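Local atomic coordinates of peroxinectin A (Dictyostelium discoideum, PDB entry 6ERC), a protein that uses hydrogen peroxide at a haem to oxidise phenolic donors, iodide and thiocyanate, as a secreted glycoprotein of a social amoeba. Residues Ser6-Gly11 with Gly20-Pro25; Arg236-Leu241 with Gln252-Cys257. All coordinates share one frame; numbering follows the deposited sequence.

Contact 1 of 2, residues Ser6-Gly11 with Gly20-Pro25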
loop_
_atom_site.group_PDB
_atom_site.type_symbol
_atom_site.label_atom_id
_atom_site.label_comp_id
_atom_site.label_asym_id
_atom_site.label_seq_id
_atom_site.Cartn_x
_atom_site.Cartn_y
_atom_site.Cartn_z
ATOM N N SER A 6 12.793 11.004 -13.555
ATOM C CA SER A 6 13.446 11.433 -12.334
ATOM C C SER A 6 13.140 10.437 -11.220
ATOM O O SER A 6 12.299 9.545 -11.362
ATOM C CB SER A 6 12.989 12.833 -11.938
ATOM O OG SER A 6 13.716 13.289 -10.811
ATOM N N TYR A 7 13.839 10.586 -10.101
ATOM C CA TYR A 7 13.569 9.760 -8.934
ATOM C C TYR A 7 12.502 10.356 -8.025
ATOM O O TYR A 7 11.970 9.642 -7.167
ATOM C CB TYR A 7 14.862 9.531 -8.144
ATOM C CG TYR A 7 15.920 8.818 -8.949
ATOM C CD1 TYR A 7 15.788 7.472 -9.260
ATOM C CD2 TYR A 7 17.047 9.489 -9.405
ATOM C CE1 TYR A 7 16.744 6.814 -9.999
ATOM C CE2 TYR A 7 18.011 8.837 -10.144
ATOM C CZ TYR A 7 17.854 7.499 -10.439
ATOM O OH TYR A 7 18.807 6.834 -11.176
ATOM N N THR A 8 12.164 11.633 -8.208
ATOM C CA THR A 8 11.211 12.323 -7.352
ATOM C C THR A 8 9.819 12.429 -7.957
ATOM O O THR A 8 8.859 12.665 -7.219
ATOM C CB THR A 8 11.719 13.732 -7.039
ATOM O OG1 THR A 8 12.106 14.382 -8.257
ATOM C CG2 THR A 8 12.909 13.668 -6.095
ATOM N N GLY A 9 9.684 12.266 -9.268
ATOM C CA GLY A 9 8.415 12.389 -9.939
ATOM C C GLY A 9 8.238 13.682 -10.706
ATOM O O GLY A 9 7.390 13.740 -11.604
ATOM N N GLU A 10 9.012 14.716 -10.383
ATOM C CA GLU A 10 8.896 15.974 -11.103
ATOM C C GLU A 10 9.516 15.846 -12.491
ATOM O O GLU A 10 10.308 14.941 -12.772
ATOM C CB GLU A 10 9.552 17.114 -10.320
ATOM C CG GLU A 10 11.045 16.967 -10.082
ATOM C CD GLU A 10 11.588 18.050 -9.156
ATOM O OE1 GLU A 10 11.382 19.250 -9.449
ATOM O OE2 GLU A 10 12.211 17.704 -8.127
ATOM N N GLY A 11 9.132 16.769 -13.372
ATOM C CA GLY A 11 9.481 16.685 -14.771
ATOM C C GLY A 11 8.605 15.760 -15.585
ATOM O O GLY A 11 8.717 15.753 -16.817
ATOM N N GLY A 20 2.565 15.651 -9.406
ATOM C CA GLY A 20 2.816 14.269 -9.058
ATOM C C GLY A 20 4.117 14.017 -8.332
ATOM O O GLY A 20 4.388 12.865 -7.963
ATOM N N SER A 21 4.929 15.046 -8.102
ATOM C CA SER A 21 6.230 14.850 -7.487
ATOM C C SER A 21 6.090 14.683 -5.974
ATOM O O SER A 21 5.039 14.938 -5.380
ATOM C CB SER A 21 7.161 16.017 -7.815
ATOM O OG SER A 21 6.672 17.235 -7.285
ATOM N N ILE A 22 7.185 14.247 -5.351
ATOM C CA ILE A 22 7.178 13.933 -3.930
ATOM C C ILE A 22 6.965 15.202 -3.110
ATOM O O ILE A 22 7.331 16.311 -3.523
ATOM C CB ILE A 22 8.490 13.226 -3.543
ATOM C CG1 ILE A 22 8.430 12.723 -2.103
ATOM C CG2 ILE A 22 9.683 14.159 -3.732
ATOM C CD1 ILE A 22 9.483 11.689 -1.772
ATOM N N PHE A 23 6.354 15.036 -1.933
ATOM C CA PHE A 23 6.137 16.131 -0.984
ATOM C C PHE A 23 5.176 17.180 -1.540
ATOM O O PHE A 23 5.381 18.383 -1.369
ATOM C CB PHE A 23 7.468 16.776 -0.576
ATOM C CG PHE A 23 8.463 15.808 -0.004
ATOM C CD1 PHE A 23 8.106 14.945 1.019
ATOM C CD2 PHE A 23 9.757 15.756 -0.498
ATOM C CE1 PHE A 23 9.023 14.052 1.542
ATOM C CE2 PHE A 23 10.676 14.864 0.021
ATOM C CZ PHE A 23 10.310 14.012 1.041
ATOM N N THR A 24 4.115 16.725 -2.203
ATOM C CA THR A 24 3.102 17.637 -2.724
ATOM C C THR A 24 1.726 17.288 -2.164
ATOM O O THR A 24 1.451 16.117 -1.866
ATOM C CB THR A 24 3.042 17.594 -4.257
ATOM O OG1 THR A 24 2.751 16.263 -4.694
ATOM C CG2 THR A 24 4.360 18.057 -4.863
ATOM N N PRO A 25 0.846 18.279 -1.990
ATOM C CA PRO A 25 -0.471 17.998 -1.399
ATOM C C PRO A 25 -1.218 16.923 -2.172
ATOM O O PRO A 25 -1.071 16.775 -3.391
ATOM C CB PRO A 25 -1.209 19.345 -1.478
ATOM C CG PRO A 25 -0.175 20.394 -1.789
ATOM C CD PRO A 25 1.139 19.721 -2.084
#
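The CB of S21 packs against the backbone N and the first side-chain carbon of E10, with S21 CB 3.6 Å from E10 CB. A small residue suits this place, because the two chains run so close at G9 and S21 that their CA atoms lie 4.1 Å apart. Glycine at 9 fits for two reasons: its backbone takes a positive phi, and a CB there would be driven into G20 O and S21 CA. The hydroxyl of S21, set between its own backbone N and carbonyl carbon (chi1 63°), is hydrogen-bonded to the carbonyl of K18, a buried polar group thus paired within its own loop. Neither segment is helical, and the sheet starts only at T24; two neighbouring parts of the N-terminal loop are joined here by one backbone hydrogen bond and by small side-chain contacts. I22 N gives T8 O that hydrogen bond, 3.0 Å long. It is bent, with an N-H...O angle of 136°, and the donor is tilted 21° from the carbonyl plane. The same oxygen receives a CA-H...O contact from S21 CA at 3.4 Å. Beside this bond the methyl CG2 of I22 lies 3.9 Å from T8 CB, the two side chains crossing at about a right angle; beta-branching gives both residues a methyl close to the main chain. The other branch of I22 turns to its neighbour, and CG1 sits over the centre of the F23 ring. F23 and T24 both face N144, forming a G1 beta bulge where the chain enters edge strand 24-25 beside strand 139-144.

Contact 2 of 2, residues Arg236-Leu241 with Gln252-Cys257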
loop_
_atom_site.group_PDB
_atom_site.type_symbol
_atom_site.label_atom_id
_atom_site.label_comp_id
_atom_site.label_asym_id
_atom_site.label_seq_id
_atom_site.Cartn_x
_atom_site.Cartn_y
_atom_site.Cartn_z
ATOM N N ARG A 236 22.807 -7.712 -16.756
ATOM C CA ARG A 236 23.827 -8.570 -17.344
ATOM C C ARG A 236 23.568 -8.812 -18.826
ATOM O O ARG A 236 24.517 -8.943 -19.610
ATOM C CB ARG A 236 23.886 -9.895 -16.583
ATOM C CG ARG A 236 24.421 -9.753 -15.167
ATOM C CD ARG A 236 23.815 -10.776 -14.212
ATOM N NE ARG A 236 24.214 -10.514 -12.829
ATOM C CZ ARG A 236 23.607 -11.018 -11.756
ATOM N NH1 ARG A 236 22.554 -11.815 -11.887
ATOM N NH2 ARG A 236 24.053 -10.714 -10.545
ATOM N N LYS A 237 22.299 -8.878 -19.228
ATOM C CA LYS A 237 21.972 -9.012 -20.643
ATOM C C LYS A 237 22.346 -7.749 -21.410
ATOM O O LYS A 237 23.018 -7.816 -22.446
ATOM C CB LYS A 237 20.483 -9.321 -20.802
ATOM C CG LYS A 237 19.964 -9.271 -22.234
ATOM C CD LYS A 237 18.461 -9.477 -22.260
ATOM C CE LYS A 237 17.835 -8.969 -23.542
ATOM N NZ LYS A 237 16.349 -9.020 -23.452
ATOM N N PHE A 238 21.910 -6.585 -20.921
ATOM C CA PHE A 238 22.235 -5.334 -21.596
ATOM C C PHE A 238 23.736 -5.088 -21.610
ATOM O O PHE A 238 24.258 -4.487 -22.555
ATOM C CB PHE A 238 21.517 -4.162 -20.922
ATOM C CG PHE A 238 20.018 -4.260 -20.956
ATOM C CD1 PHE A 238 19.369 -4.912 -21.992
ATOM C CD2 PHE A 238 19.256 -3.690 -19.949
ATOM C CE1 PHE A 238 17.990 -4.997 -22.018
ATOM C CE2 PHE A 238 17.878 -3.772 -19.972
ATOM C CZ PHE A 238 17.243 -4.425 -21.007
ATOM N N ALA A 239 24.442 -5.536 -20.572
ATOM C CA ALA A 239 25.894 -5.403 -20.559
ATOM C C ALA A 239 26.528 -6.220 -21.678
ATOM O O ALA A 239 27.460 -5.757 -22.343
ATOM C CB ALA A 239 26.447 -5.831 -19.200
ATOM N N ARG A 240 26.033 -7.442 -21.900
ATOM C CA ARG A 240 26.552 -8.263 -22.988
ATOM C C ARG A 240 26.109 -7.726 -24.344
ATOM O O ARG A 240 26.898 -7.700 -25.295
ATOM C CB ARG A 240 26.098 -9.712 -22.819
ATOM C CG ARG A 240 26.820 -10.468 -21.713
ATOM C CD ARG A 240 26.389 -11.932 -21.656
ATOM N NE ARG A 240 26.727 -12.663 -22.878
ATOM C CZ ARG A 240 27.914 -13.219 -23.125
ATOM N NH1 ARG A 240 28.898 -13.131 -22.239
ATOM N NH2 ARG A 240 28.120 -13.865 -24.269
ATOM N N LEU A 241 24.851 -7.297 -24.450
ATOM C CA LEU A 241 24.343 -6.804 -25.726
ATOM C C LEU A 241 25.009 -5.493 -26.123
ATOM O O LEU A 241 25.287 -5.268 -27.307
ATOM C CB LEU A 241 22.825 -6.633 -25.656
ATOM C CG LEU A 241 21.989 -7.600 -26.497
ATOM C CD1 LEU A 241 22.297 -9.042 -26.153
ATOM C CD2 LEU A 241 20.508 -7.317 -26.303
ATOM N N GLN A 252 19.878 2.463 -16.077
ATOM C CA GLN A 252 18.643 3.126 -16.483
ATOM C C GLN A 252 17.806 2.229 -17.385
ATOM O O GLN A 252 16.592 2.101 -17.196
ATOM C CB GLN A 252 18.965 4.450 -17.181
ATOM C CG GLN A 252 19.608 5.492 -16.275
ATOM C CD GLN A 252 18.765 5.822 -15.055
ATOM O OE1 GLN A 252 17.567 5.535 -15.012
ATOM N NE2 GLN A 252 19.393 6.422 -14.053
ATOM N N GLN A 253 18.436 1.599 -18.377
ATOM C CA GLN A 253 17.708 0.671 -19.237
ATOM C C GLN A 253 17.112 -0.473 -18.425
ATOM O O GLN A 253 16.020 -0.962 -18.736
ATOM C CB GLN A 253 18.634 0.135 -20.329
ATOM C CG GLN A 253 19.044 1.178 -21.363
ATOM C CD GLN A 253 17.964 1.510 -22.393
ATOM O OE1 GLN A 253 18.178 2.359 -23.260
ATOM N NE2 GLN A 253 16.811 0.850 -22.308
ATOM N N SER A 254 17.817 -0.916 -17.381
ATOM C CA SER A 254 17.267 -1.945 -16.504
ATOM C C SER A 254 16.163 -1.377 -15.620
ATOM O O SER A 254 15.113 -2.006 -15.449
ATOM C CB SER A 254 18.377 -2.557 -15.650
ATOM O OG SER A 254 19.374 -3.151 -16.460
ATOM N N ARG A 255 16.386 -0.191 -15.047
ATOM C CA ARG A 255 15.341 0.467 -14.269
ATOM C C ARG A 255 14.076 0.650 -15.098
ATOM O O ARG A 255 12.963 0.431 -14.603
ATOM C CB ARG A 255 15.844 1.817 -13.752
ATOM C CG ARG A 255 14.777 2.651 -13.040
ATOM C CD ARG A 255 15.383 3.693 -12.095
ATOM N NE ARG A 255 15.414 5.041 -12.667
ATOM C CZ ARG A 255 14.484 5.977 -12.473
ATOM N NH1 ARG A 255 13.420 5.734 -11.717
ATOM N NH2 ARG A 255 14.617 7.168 -13.039
ATOM N N SER A 256 14.230 1.039 -16.366
ATOM C CA SER A 256 13.069 1.271 -17.217
ATOM C C SER A 256 12.264 -0.007 -17.417
ATOM O O SER A 256 11.028 0.024 -17.410
ATOM C CB SER A 256 13.519 1.843 -18.562
ATOM O OG SER A 256 12.414 2.263 -19.339
ATOM N N CYS A 257 12.944 -1.145 -17.591
ATOM C CA CYS A 257 12.238 -2.411 -17.780
ATOM C C CYS A 257 11.458 -2.796 -16.528
ATOM O O CYS A 257 10.299 -3.218 -16.611
ATOM C CB CYS A 257 13.222 -3.524 -18.149
ATOM S SG CYS A 257 14.103 -3.318 -19.707
#
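F238 projects from helix 218-241 into the side of helix 247-275, and its ring carries the contact, the edge meeting S254 and C257 while Q253 comes from above the plane. C257 SG lies near the ring plane, 3.6 Å from F238 CZ; measured to the ring centroid it is 85° off the normal, a sulfur-aromatic contact at the edge. S254 OG also meets the edge, 3.5 Å from F238 CD2. Q253 CB stands off the ring plane, 3.9 Å from F238 CD2, while the Q253 carbonyl oxygen approaches F238 CE2 obliquely. The axes of the two short segments approach to 10.2 Å, and F238, with CG anti to its carbonyl carbon (chi1 -61°), is long enough to span much of this separation.

On the outer side the packing falls away. The segments run at 136° to each other, and R240 and L241 are exposed at the end of their helix; K237 instead forms a salt bridge with E486. The Q253 amide is engaged elsewhere, bonding R249 and the carbonyl of V481. Cohesion between the two segments probably owes most to dispersion, with a small electrostatic share where the ring edge meets S254 OG and C257 SG, which are restrained by a hydrogen bond to the carbonyl of V250 and by the disulfide to C485.

In the fold
Contact 1 (6-11 with 20-25) closes before contact 2 (236-241 with 252-257) opens, and their centres lie about 25 Å apart in the same animal haem peroxidase fold. The first belongs to the N-terminal loop leading into the edge strand of a four-stranded antiparallel sheet; the second joins consecutive helices, 218-241 and 247-275. They nevertheless touch: Y7 OH is 3.0 Å from Q252 NE2, probably a hydrogen bond, and Y7 CE1 packs 3.5 Å from R255 CZ. Helix 247-275 therefore meets helix 218-241 through one side and the N-terminal loop through Q252 and R255, linking the beginning of the chain to the helical part of the fold.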